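Local coordinates for protein NADPH-quinone reductase (Pediococcus pentosaceus ATCC 25745, PDB 3HA2) that probably transfers electrons from NAD(P)H to quinones, using FMN as cofactor, through this flavodoxin-like domain of a longer protein, at residues A[6-11]-A[68-73]; A[62-67]-A[119-124]; A[105-108]-A[112-115]; A[138-143]-A[161-166]. All coordinates share one frame; numbering follows the deposited sequence.

Interaction 1 of 4, residues A[6-11]-A[68-73]; sequences IVAHPE and ALLKQW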
loop_
_atom_site.group_PDB
_atom_site.type_symbol
_atom_site.label_atom_id
_atom_site.label_comp_id
_atom_site.label_asym_id
_atom_site.label_seq_id
_atom_site.Cartn_x
_atom_site.Cartn_y
_atom_site.Cartn_z
ATOM N N ILE A 6 8.724 14.028 -3.229
ATOM C CA ILE A 6 9.279 12.670 -3.266
ATOM C C ILE A 6 8.737 11.986 -4.515
ATOM O O ILE A 6 7.545 11.656 -4.593
ATOM C CB ILE A 6 8.841 11.821 -2.045
ATOM C CG1 ILE A 6 9.168 12.523 -0.717
ATOM C CG2 ILE A 6 9.481 10.412 -2.116
ATOM C CD1 ILE A 6 10.637 12.866 -0.539
ATOM N N VAL A 7 9.615 11.811 -5.488
ATOM C CA VAL A 7 9.231 11.308 -6.802
ATOM C C VAL A 7 9.514 9.820 -6.823
ATOM O O VAL A 7 10.672 9.395 -6.948
ATOM C CB VAL A 7 9.989 12.044 -7.926
ATOM C CG1 VAL A 7 9.575 11.531 -9.317
ATOM C CG2 VAL A 7 9.735 13.533 -7.823
ATOM N N ALA A 8 8.449 9.038 -6.678
ATOM C CA ALA A 8 8.562 7.595 -6.533
ATOM C C ALA A 8 8.049 6.877 -7.765
ATOM O O ALA A 8 7.232 5.971 -7.658
ATOM C CB ALA A 8 7.818 7.112 -5.283
ATOM N N HIS A 9 8.480 7.317 -8.939
ATOM C CA HIS A 9 8.218 6.546 -10.151
ATOM C C HIS A 9 9.327 5.506 -10.228
ATOM O O HIS A 9 10.505 5.871 -10.145
ATOM C CB HIS A 9 8.205 7.429 -11.383
ATOM C CG HIS A 9 7.753 6.716 -12.617
ATOM N ND1 HIS A 9 6.525 6.948 -13.200
ATOM C CD2 HIS A 9 8.358 5.769 -13.373
ATOM C CE1 HIS A 9 6.395 6.173 -14.264
ATOM N NE2 HIS A 9 7.495 5.454 -14.396
ATOM N N PRO A 10 8.963 4.210 -10.353
ATOM C CA PRO A 10 9.932 3.114 -10.253
ATOM C C PRO A 10 10.870 2.991 -11.448
ATOM O O PRO A 10 11.907 2.336 -11.344
ATOM C CB PRO A 10 9.049 1.863 -10.175
ATOM C CG PRO A 10 7.674 2.352 -9.945
ATOM C CD PRO A 10 7.605 3.691 -10.587
ATOM N N GLU A 11 10.498 3.585 -12.579
ATOM C CA GLU A 11 11.365 3.614 -13.750
ATOM C C GLU A 11 11.504 5.044 -14.249
ATOM O O GLU A 11 11.285 5.330 -15.429
ATOM C CB GLU A 11 10.814 2.710 -14.860
ATOM C CG GLU A 11 10.833 1.213 -14.546
ATOM C CD GLU A 11 12.236 0.660 -14.334
ATOM O OE1 GLU A 11 13.178 1.088 -15.047
ATOM O OE2 GLU A 11 12.393 -0.212 -13.445
ATOM N N ALA A 68 6.152 -0.254 -4.722
ATOM C CA ALA A 68 6.865 -0.856 -3.602
ATOM C C ALA A 68 8.022 0.010 -3.065
ATOM O O ALA A 68 8.271 0.020 -1.864
ATOM C CB ALA A 68 7.373 -2.219 -4.008
ATOM N N LEU A 69 8.741 0.711 -3.943
ATOM C CA LEU A 69 9.861 1.542 -3.458
ATOM C C LEU A 69 9.359 2.653 -2.534
ATOM O O LEU A 69 10.011 2.953 -1.541
ATOM C CB LEU A 69 10.718 2.140 -4.588
ATOM C CG LEU A 69 12.048 2.775 -4.074
ATOM C CD1 LEU A 69 12.906 1.812 -3.244
ATOM C CD2 LEU A 69 12.909 3.356 -5.181
ATOM N N LEU A 70 8.202 3.240 -2.830
ATOM C CA LEU A 70 7.654 4.241 -1.901
ATOM C C LEU A 70 7.235 3.602 -0.569
ATOM O O LEU A 70 7.455 4.177 0.495
ATOM C CB LEU A 70 6.500 5.050 -2.507
ATOM C CG LEU A 70 5.923 6.144 -1.581
ATOM C CD1 LEU A 70 6.983 7.189 -1.175
ATOM C CD2 LEU A 70 4.730 6.831 -2.213
ATOM N N LYS A 71 6.656 2.401 -0.632
ATOM C CA LYS A 71 6.245 1.719 0.584
ATOM C C LYS A 71 7.487 1.382 1.412
ATOM O O LYS A 71 7.471 1.502 2.635
ATOM C CB LYS A 71 5.473 0.437 0.258
ATOM C CG LYS A 71 4.867 -0.221 1.480
ATOM C CD LYS A 71 3.749 0.672 2.041
ATOM C CE LYS A 71 3.851 0.854 3.547
ATOM N NZ LYS A 71 3.790 -0.413 4.341
ATOM N N GLN A 72 8.570 0.981 0.738
ATOM C CA GLN A 72 9.830 0.722 1.443
ATOM C C GLN A 72 10.350 1.974 2.157
ATOM O O GLN A 72 10.826 1.897 3.284
ATOM C CB GLN A 72 10.903 0.161 0.514
ATOM C CG GLN A 72 12.157 -0.364 1.255
ATOM C CD GLN A 72 11.835 -1.565 2.134
ATOM O OE1 GLN A 72 11.508 -1.424 3.311
ATOM N NE2 GLN A 72 11.858 -2.748 1.540
ATOM N N TRP A 73 10.248 3.124 1.494
ATOM C CA TRP A 73 10.676 4.403 2.090
ATOM C C TRP A 73 9.821 4.719 3.309
ATOM O O TRP A 73 10.341 5.119 4.351
ATOM C CB TRP A 73 10.559 5.478 1.006
ATOM C CG TRP A 73 10.950 6.894 1.342
ATOM C CD1 TRP A 73 12.181 7.472 1.198
ATOM C CD2 TRP A 73 10.062 7.930 1.744
ATOM N NE1 TRP A 73 12.117 8.809 1.537
ATOM C CE2 TRP A 73 10.829 9.108 1.895
ATOM C CE3 TRP A 73 8.695 7.963 2.058
ATOM C CZ2 TRP A 73 10.268 10.324 2.304
ATOM C CZ3 TRP A 73 8.126 9.193 2.450
ATOM C CH2 TRP A 73 8.926 10.347 2.576
#

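Interaction 2 of 4, residues A[62-67]-A[119-124]; sequences YWYSAP and SELMRP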
loop_
_atom_site.group_PDB
_atom_site.type_symbol
_atom_site.label_atom_id
_atom_site.label_comp_id
_atom_site.label_asym_id
_atom_site.label_seq_id
_atom_site.Cartn_x
_atom_site.Cartn_y
_atom_site.Cartn_z
ATOM N N TYR A 62 -0.241 1.689 -8.713
ATOM C CA TYR A 62 0.049 0.309 -9.111
ATOM C C TYR A 62 -0.853 -0.578 -8.258
ATOM O O TYR A 62 -0.735 -0.573 -7.030
ATOM C CB TYR A 62 1.514 -0.027 -8.804
ATOM C CG TYR A 62 2.538 0.493 -9.799
ATOM C CD1 TYR A 62 2.166 1.339 -10.835
ATOM C CD2 TYR A 62 3.882 0.128 -9.696
ATOM C CE1 TYR A 62 3.080 1.817 -11.750
ATOM C CE2 TYR A 62 4.814 0.602 -10.622
ATOM C CZ TYR A 62 4.393 1.459 -11.634
ATOM O OH TYR A 62 5.275 1.965 -12.563
ATOM N N TRP A 63 -1.752 -1.326 -8.899
ATOM C CA TRP A 63 -2.761 -2.109 -8.149
ATOM C C TRP A 63 -3.364 -1.342 -6.963
ATOM O O TRP A 63 -3.351 -1.820 -5.815
ATOM C CB TRP A 63 -2.212 -3.479 -7.687
ATOM C CG TRP A 63 -1.966 -4.437 -8.841
ATOM C CD1 TRP A 63 -0.766 -4.972 -9.207
ATOM C CD2 TRP A 63 -2.935 -4.939 -9.778
ATOM N NE1 TRP A 63 -0.929 -5.780 -10.310
ATOM C CE2 TRP A 63 -2.246 -5.783 -10.678
ATOM C CE3 TRP A 63 -4.319 -4.772 -9.931
ATOM C CZ2 TRP A 63 -2.892 -6.458 -11.738
ATOM C CZ3 TRP A 63 -4.964 -5.438 -10.986
ATOM C CH2 TRP A 63 -4.247 -6.270 -11.874
ATOM N N TYR A 64 -3.889 -0.154 -7.268
ATOM C CA TYR A 64 -4.656 0.666 -6.340
ATOM C C TYR A 64 -3.845 1.194 -5.145
ATOM O O TYR A 64 -4.424 1.613 -4.149
ATOM C CB TYR A 64 -5.914 -0.101 -5.878
ATOM C CG TYR A 64 -6.653 -0.690 -7.042
ATOM C CD1 TYR A 64 -7.466 0.106 -7.842
ATOM C CD2 TYR A 64 -6.520 -2.039 -7.366
ATOM C CE1 TYR A 64 -8.148 -0.413 -8.915
ATOM C CE2 TYR A 64 -7.180 -2.572 -8.457
ATOM C CZ TYR A 64 -7.998 -1.754 -9.221
ATOM O OH TYR A 64 -8.656 -2.279 -10.307
ATOM N N SER A 65 -2.513 1.178 -5.255
ATOM C CA SER A 65 -1.661 1.679 -4.168
ATOM C C SER A 65 -0.329 2.192 -4.695
ATOM O O SER A 65 -0.050 2.103 -5.884
ATOM C CB SER A 65 -1.447 0.603 -3.085
ATOM O OG SER A 65 -1.114 -0.634 -3.665
ATOM N N ALA A 66 0.492 2.741 -3.804
ATOM C CA ALA A 66 1.824 3.208 -4.160
ATOM C C ALA A 66 2.755 2.065 -4.591
ATOM O O ALA A 66 2.586 0.939 -4.125
ATOM C CB ALA A 66 2.423 3.959 -2.969
ATOM N N PRO A 67 3.739 2.352 -5.466
ATOM C CA PRO A 67 4.779 1.386 -5.841
ATOM C C PRO A 67 5.566 0.924 -4.610
ATOM O O PRO A 67 5.646 1.624 -3.589
ATOM C CB PRO A 67 5.714 2.186 -6.765
ATOM C CG PRO A 67 4.900 3.338 -7.221
ATOM C CD PRO A 67 3.907 3.637 -6.165
ATOM N N SER A 119 -9.948 9.018 -3.170
ATOM C CA SER A 119 -9.960 9.346 -1.732
ATOM C C SER A 119 -9.964 8.088 -0.873
ATOM O O SER A 119 -9.195 7.956 0.072
ATOM C CB SER A 119 -11.205 10.165 -1.376
ATOM O OG SER A 119 -11.076 11.519 -1.746
ATOM N N GLU A 120 -10.847 7.156 -1.201
ATOM C CA GLU A 120 -10.921 5.900 -0.450
ATOM C C GLU A 120 -9.661 5.049 -0.581
ATOM O O GLU A 120 -9.210 4.429 0.384
ATOM C CB GLU A 120 -12.123 5.113 -0.945
ATOM C CG GLU A 120 -13.456 5.775 -0.599
ATOM C CD GLU A 120 -14.571 5.084 -1.329
ATOM O OE1 GLU A 120 -14.952 5.555 -2.437
ATOM O OE2 GLU A 120 -15.005 4.021 -0.826
ATOM N N LEU A 121 -9.095 5.010 -1.776
ATOM C CA LEU A 121 -7.886 4.217 -2.017
ATOM C C LEU A 121 -6.644 4.788 -1.348
ATOM O O LEU A 121 -5.738 4.035 -0.975
ATOM C CB LEU A 121 -7.630 4.039 -3.521
ATOM C CG LEU A 121 -8.740 3.267 -4.232
ATOM C CD1 LEU A 121 -8.573 3.387 -5.752
ATOM C CD2 LEU A 121 -8.763 1.809 -3.789
HETATM N N MSE A 122 -6.614 6.100 -1.154
HETATM C CA MSE A 122 -5.455 6.732 -0.524
HETATM C C MSE A 122 -5.569 6.777 1.002
HETATM O O MSE A 122 -4.757 7.427 1.662
HETATM C CB MSE A 122 -5.254 8.156 -1.085
HETATM C CG MSE A 122 -4.941 8.226 -2.592
HETATM SE SE MSE A 122 -3.251 7.364 -3.069
HETATM C CE MSE A 122 -3.977 5.643 -3.638
ATOM N N ARG A 123 -6.570 6.099 1.558
ATOM C CA ARG A 123 -6.814 6.131 3.003
ATOM C C ARG A 123 -5.574 5.800 3.860
ATOM O O ARG A 123 -5.399 6.416 4.900
ATOM C CB ARG A 123 -7.983 5.216 3.417
ATOM C CG ARG A 123 -8.668 5.712 4.705
ATOM C CD ARG A 123 -9.383 7.033 4.447
ATOM N NE ARG A 123 -10.688 6.791 3.866
ATOM C CZ ARG A 123 -11.450 7.688 3.239
ATOM N NH1 ARG A 123 -11.070 8.959 3.064
ATOM N NH2 ARG A 123 -12.620 7.285 2.768
ATOM N N PRO A 124 -4.732 4.819 3.453
ATOM C CA PRO A 124 -3.548 4.620 4.308
ATOM C C PRO A 124 -2.680 5.860 4.484
ATOM O O PRO A 124 -2.079 6.020 5.543
ATOM C CB PRO A 124 -2.762 3.509 3.593
ATOM C CG PRO A 124 -3.764 2.807 2.757
ATOM C CD PRO A 124 -4.764 3.856 2.337
HETATM O O HOH W 1 -3.708 2.576 -1.500
#

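Interaction 3 of 4, residues A[105-108]-A[112-115]; sequences GNAF and AAEK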
loop_
_atom_site.group_PDB
_atom_site.type_symbol
_atom_site.label_atom_id
_atom_site.label_comp_id
_atom_site.label_asym_id
_atom_site.label_seq_id
_atom_site.Cartn_x
_atom_site.Cartn_y
_atom_site.Cartn_z
ATOM N N GLY A 105 -10.533 8.979 -14.911
ATOM C CA GLY A 105 -10.927 9.354 -13.558
ATOM C C GLY A 105 -12.330 8.869 -13.237
ATOM O O GLY A 105 -12.631 8.568 -12.106
ATOM N N ASN A 106 -13.184 8.773 -14.249
ATOM C CA ASN A 106 -14.578 8.386 -14.009
ATOM C C ASN A 106 -14.780 6.918 -13.610
ATOM O O ASN A 106 -15.865 6.561 -13.176
ATOM C CB ASN A 106 -15.462 8.759 -15.193
ATOM C CG ASN A 106 -15.661 10.274 -15.311
ATOM O OD1 ASN A 106 -15.717 10.996 -14.303
ATOM N ND2 ASN A 106 -15.756 10.757 -16.539
ATOM N N ALA A 107 -13.737 6.083 -13.711
ATOM C CA ALA A 107 -13.840 4.685 -13.265
ATOM C C ALA A 107 -13.813 4.570 -11.733
ATOM O O ALA A 107 -14.275 3.563 -11.164
ATOM C CB ALA A 107 -12.696 3.870 -13.860
ATOM N N PHE A 108 -13.276 5.601 -11.075
ATOM C CA PHE A 108 -13.042 5.576 -9.630
ATOM C C PHE A 108 -14.193 6.224 -8.862
ATOM O O PHE A 108 -14.072 7.326 -8.338
ATOM C CB PHE A 108 -11.716 6.255 -9.280
ATOM C CG PHE A 108 -10.515 5.545 -9.825
ATOM C CD1 PHE A 108 -9.996 4.437 -9.167
ATOM C CD2 PHE A 108 -9.907 5.983 -11.014
ATOM C CE1 PHE A 108 -8.868 3.770 -9.672
ATOM C CE2 PHE A 108 -8.789 5.307 -11.542
ATOM C CZ PHE A 108 -8.272 4.202 -10.868
ATOM N N ALA A 112 -19.188 2.524 -10.813
ATOM C CA ALA A 112 -18.328 2.459 -11.998
ATOM C C ALA A 112 -17.384 1.274 -11.894
ATOM O O ALA A 112 -17.426 0.538 -10.911
ATOM C CB ALA A 112 -17.545 3.747 -12.170
ATOM N N ALA A 113 -16.511 1.116 -12.892
ATOM C CA ALA A 113 -15.661 -0.075 -12.997
ATOM C C ALA A 113 -14.855 -0.401 -11.723
ATOM O O ALA A 113 -14.767 -1.571 -11.323
ATOM C CB ALA A 113 -14.714 0.057 -14.204
ATOM N N GLU A 114 -14.284 0.626 -11.087
ATOM C CA GLU A 114 -13.367 0.430 -9.965
ATOM C C GLU A 114 -14.022 0.510 -8.582
ATOM O O GLU A 114 -13.375 0.215 -7.579
ATOM C CB GLU A 114 -12.167 1.395 -10.057
ATOM C CG GLU A 114 -11.396 1.371 -11.382
ATOM C CD GLU A 114 -10.838 -0.002 -11.790
ATOM O OE1 GLU A 114 -10.612 -0.883 -10.924
ATOM O OE2 GLU A 114 -10.607 -0.186 -13.007
ATOM N N LYS A 115 -15.292 0.924 -8.552
ATOM C CA LYS A 115 -16.149 0.968 -7.354
ATOM C C LYS A 115 -15.729 1.954 -6.266
ATOM O O LYS A 115 -16.590 2.386 -5.483
ATOM C CB LYS A 115 -16.337 -0.429 -6.719
ATOM C CG LYS A 115 -16.919 -1.502 -7.672
ATOM C CD LYS A 115 -17.234 -2.771 -6.891
ATOM C CE LYS A 115 -18.163 -3.680 -7.682
ATOM N NZ LYS A 115 -18.259 -4.979 -6.971
#

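Interaction 4 of 4, residues A[138-143]-A[161-166]; sequences PILAVH and QQYATN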
loop_
_atom_site.group_PDB
_atom_site.type_symbol
_atom_site.label_atom_id
_atom_site.label_comp_id
_atom_site.label_asym_id
_atom_site.label_seq_id
_atom_site.Cartn_x
_atom_site.Cartn_y
_atom_site.Cartn_z
ATOM N N PRO A 138 -5.998 17.980 0.034
ATOM C CA PRO A 138 -6.767 17.237 -0.957
ATOM C C PRO A 138 -5.760 16.607 -1.913
ATOM O O PRO A 138 -4.723 17.187 -2.162
ATOM C CB PRO A 138 -7.563 18.324 -1.680
ATOM C CG PRO A 138 -7.628 19.437 -0.749
ATOM C CD PRO A 138 -6.341 19.411 0.024
ATOM N N ILE A 139 -6.071 15.420 -2.410
ATOM C CA ILE A 139 -5.211 14.668 -3.337
ATOM C C ILE A 139 -5.230 15.269 -4.739
ATOM O O ILE A 139 -6.283 15.652 -5.229
ATOM C CB ILE A 139 -5.730 13.227 -3.420
ATOM C CG1 ILE A 139 -5.728 12.594 -2.008
ATOM C CG2 ILE A 139 -4.929 12.386 -4.449
ATOM C CD1 ILE A 139 -6.741 11.466 -1.828
ATOM N N LEU A 140 -4.065 15.345 -5.388
ATOM C CA LEU A 140 -4.033 15.757 -6.801
ATOM C C LEU A 140 -3.977 14.480 -7.639
ATOM O O LEU A 140 -2.916 13.875 -7.769
ATOM C CB LEU A 140 -2.843 16.696 -7.100
ATOM C CG LEU A 140 -2.775 17.190 -8.557
ATOM C CD1 LEU A 140 -4.078 17.839 -8.960
ATOM C CD2 LEU A 140 -1.644 18.178 -8.705
ATOM N N ALA A 141 -5.125 14.064 -8.173
ATOM C CA ALA A 141 -5.174 12.856 -9.020
ATOM C C ALA A 141 -4.953 13.248 -10.478
ATOM O O ALA A 141 -5.553 14.218 -10.972
ATOM C CB ALA A 141 -6.505 12.100 -8.835
ATOM N N VAL A 142 -4.073 12.506 -11.148
ATOM C CA VAL A 142 -3.659 12.814 -12.514
ATOM C C VAL A 142 -4.014 11.600 -13.370
ATOM O O VAL A 142 -3.320 10.592 -13.338
ATOM C CB VAL A 142 -2.140 13.112 -12.570
ATOM C CG1 VAL A 142 -1.672 13.383 -13.998
ATOM C CG2 VAL A 142 -1.787 14.298 -11.655
ATOM N N HIS A 143 -5.080 11.724 -14.158
ATOM C CA HIS A 143 -5.610 10.595 -14.914
ATOM C C HIS A 143 -5.292 10.707 -16.410
ATOM O O HIS A 143 -5.732 11.646 -17.070
ATOM C CB HIS A 143 -7.116 10.502 -14.717
ATOM C CG HIS A 143 -7.533 10.193 -13.317
ATOM N ND1 HIS A 143 -8.145 11.122 -12.503
ATOM C CD2 HIS A 143 -7.456 9.054 -12.595
ATOM C CE1 HIS A 143 -8.421 10.571 -11.337
ATOM N NE2 HIS A 143 -8.021 9.315 -11.367
ATOM N N GLN A 161 1.631 23.198 -10.122
ATOM C CA GLN A 161 2.440 24.307 -9.608
ATOM C C GLN A 161 1.838 24.920 -8.345
ATOM O O GLN A 161 2.552 25.175 -7.380
ATOM C CB GLN A 161 2.613 25.400 -10.668
ATOM C CG GLN A 161 3.514 25.020 -11.813
ATOM C CD GLN A 161 3.514 26.075 -12.909
ATOM O OE1 GLN A 161 2.557 26.851 -13.042
ATOM N NE2 GLN A 161 4.584 26.107 -13.703
ATOM N N GLN A 162 0.529 25.153 -8.360
ATOM C CA GLN A 162 -0.187 25.669 -7.188
ATOM C C GLN A 162 -0.118 24.691 -6.021
ATOM O O GLN A 162 0.104 25.086 -4.870
ATOM C CB GLN A 162 -1.649 25.938 -7.542
ATOM C CG GLN A 162 -1.822 27.077 -8.550
ATOM C CD GLN A 162 -1.213 28.363 -8.032
ATOM O OE1 GLN A 162 -1.650 28.902 -7.007
ATOM N NE2 GLN A 162 -0.188 28.857 -8.724
ATOM N N TYR A 163 -0.290 23.413 -6.346
ATOM C CA TYR A 163 -0.253 22.337 -5.354
ATOM C C TYR A 163 1.081 22.333 -4.610
ATOM O O TYR A 163 1.118 22.181 -3.394
ATOM C CB TYR A 163 -0.522 20.990 -6.033
ATOM C CG TYR A 163 -0.945 19.883 -5.073
ATOM C CD1 TYR A 163 -2.185 19.931 -4.427
ATOM C CD2 TYR A 163 -0.102 18.788 -4.813
ATOM C CE1 TYR A 163 -2.586 18.911 -3.537
ATOM C CE2 TYR A 163 -0.502 17.759 -3.928
ATOM C CZ TYR A 163 -1.740 17.838 -3.303
ATOM O OH TYR A 163 -2.126 16.839 -2.425
ATOM N N ALA A 164 2.168 22.547 -5.350
ATOM C CA ALA A 164 3.513 22.573 -4.794
ATOM C C ALA A 164 3.891 23.874 -4.082
ATOM O O ALA A 164 4.783 23.873 -3.241
ATOM C CB ALA A 164 4.539 22.261 -5.892
ATOM N N THR A 165 3.239 24.990 -4.414
ATOM C CA THR A 165 3.739 26.297 -3.952
ATOM C C THR A 165 2.709 27.193 -3.271
ATOM O O THR A 165 3.078 28.048 -2.461
ATOM C CB THR A 165 4.357 27.133 -5.106
ATOM O OG1 THR A 165 3.323 27.502 -6.029
ATOM C CG2 THR A 165 5.435 26.365 -5.844
ATOM N N ASN A 166 1.435 27.045 -3.633
ATOM C CA ASN A 166 0.401 27.894 -3.048
ATOM C C ASN A 166 0.387 27.697 -1.543
ATOM O O ASN A 166 0.010 26.629 -1.033
ATOM C CB ASN A 166 -0.977 27.632 -3.661
ATOM C CG ASN A 166 -2.075 28.428 -2.981
ATOM O OD1 ASN A 166 -2.108 29.656 -3.058
ATOM N ND2 ASN A 166 -2.989 27.727 -2.316
#

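Interaction 1 of 4, residues A[6-11]-A[68-73]
Ile6, at the end of strand 3-7, meets Leu70 and Trp73 from helix 68-77, and Ala8 meets Leu70 just beyond the strand. All contacts across the pair are apolar. The aliphatic part centres on Ala8 and Leu70. Ala8 CB lies 3.7 Å from Leu70 CB, so the backbones come close here, with Ala8 CA 5.8 Å from Leu70 CA. Leu70 also sends CD1 up to Ile6 CG2 at 4.2 Å. The same methyl lies close to Ala8 CB. The Ile6 and Leu70 side chains meet nearly perpendicular to each other.

The aliphatic-aromatic part joins Ile6 to the indole. Ile6 CD1 lies 3.8 Å from Trp73 CZ2, and Ile6 CG1 is also close to CZ2 and CH2. Ile6 CG2 sits over one face of the ring. Trp73 has CG anti to its backbone N (chi1 -179°), which carries the benzene end of the indole off the helix and up to the strand.

The polar partners of this helix lie elsewhere. Trp73 NE1 bonds Glu45 OE1, and Phe40 meets the ring edge to face. Lys71 pairs with Asp75 and also bonds backbone oxygens of the second subunit. The strand-helix packing is typical of the alpha/beta flavodoxin-like fold. It rests on shape and burial, and the polar indole edge is satisfied by an outside carboxylate.

Interaction 2 of 4, residues A[62-67]-A[119-124]
Tyr64 overlaps Leu121 with its CB and one ring edge. Leu121 CD2 lies 4.0 Å from Tyr64 CB, and Leu121 CD1 comes to the ring edge near its plane, 4.0 Å from Tyr64 CD1. The two side chains pass each other at a slant. Tyr64 has CG beside its backbone N (chi1 -49°), and the ring leads away from the helix, where its OH bonds Glu114.

The backbone of Tyr64 is held too. One water donates to Tyr64 O at 2.9 Å and to Leu121 O at 2.6 Å, so it bridges two carbonyls that could not bond each other. Selenomethionine Met122, bent at chi2 and chi3, brings CE to 4.1 Å from Tyr64 O.

Tyr62 to Ser65 form a type I' turn, with positive phi at Trp63 and Tyr64. It is closed by Tyr62 N to Ser65 O at 2.9 Å and Ser65 N to Tyr62 O. Trp63 NE1 bonds Met78 O of the second subunit, so the turn also meets the dimer partner. The turn follows the central strand 54-60 and leads into helix 68-77. In flavodoxin-like quinone reductases this loop commonly borders the FMN site, and the same role is probable here.

Interaction 3 of 4, residues A[105-108]-A[112-115]
The backbones of 105-108 and 112-115 draw together where Glu114 N bonds Ala107 O at 2.9 Å, with an N-H...O angle of 150°. Each segment is also a tight turn. Residues 105-107 form a short 3-10 segment, with Phe108 N bonded to Gly105 O, and Ala112 to Lys115 make a type I turn.

Ala112 points its CB at the opposite backbone. Ala112 CB lies 3.4 Å from both Asn106 O and Ala107 O. Ala107 CB in turn meets Glu114 CG at 3.8 Å, and lies near the methyl of Ala113.

Phe108 and Glu114 carry the larger overlap. The two side chains extend alongside each other in a common direction. Glu114 CG lies over one face of the Phe108 ring, toward its rim, in a CH-pi contact 4.2 Å from the centroid and 22° off the normal. Glu114 CB adds a touch to Phe108 CD1 at 3.8 Å. Glu114 keeps CG close to its backbone N (chi1 -54°), which lays its methylenes along the ring. Exchanging Phe108 for an alanine would probably strip Glu114 CB and CG of their aromatic floor and open a gap beside Leu121 and Ile118.

Beyond its tyrosine partner, the carboxylate makes a salt bridge through OE2 to Lys131 of the second subunit. The contact lies in the loop between strand 94-101 and helix 118-121. Phe108 packs on Ile118 and Leu121 of that helix and reaches Leu61 after strand 54-60.

Interaction 4 of 4, residues A[138-143]-A[161-166]
Tyr163 of helix 150-165 lays its ring under Leu140 of strand 135-143. Here packing is close. Leu140 CB sits 3.9 Å from the centroid of the Tyr163 ring and only 4° off the normal, a CH-pi contact over the centre of one face. Leu140 CD2 reaches back to Tyr163 CB at 4.0 Å. With chi1 at -161°, Tyr163 turns CG away from its own backbone N, and the ring crosses to the strand.

At the far end the phenol OH of Tyr163 gives its proton to Pro138 O at 2.6 Å. That oxygen lies at the ring edge, in plane. The same OH accepts from Ile97 N. A phenylalanine in its place would probably leave Pro138 O and Ile97 N without their hydroxyl partner.

The solvent side is looser. Pro138 is exposed, and its ring is not in close contact with the helix segment. It is the Pro138 carbonyl that holds this end to the helix.

Strand 135-143 is an outer strand of the parallel sheet within the chain and pairs with strand 94-101 through Leu140 and Val142. Helix 150-165 covers one face of it, with Tyr160 on Leu140 and Leu156 on Val142.

Interactions 1 and 2 are buried, interaction 3 is partly buried, and interaction 4 lies at the surface. Interactions 1 and 4 each pack a helix on the same parallel sheet, on opposite sides of the chain's centre. The first is wholly apolar, while the second adds a phenol bond to the Pro138 carbonyl. Interaction 2 sets a loop against the break between helices 118-121 and 123-131, with a water bridge. Interaction 3 folds one loop on itself, with a backbone bond. Pro10 packs on Tyr62 and Pro67, linking 1 to 2. Leu121 on Phe108 and Tyr64 with Glu114 link 2 to 3. Ile139 packs on Met122, linking 2 to 4. Interactions 1, 2 and 3 also reach the second subunit.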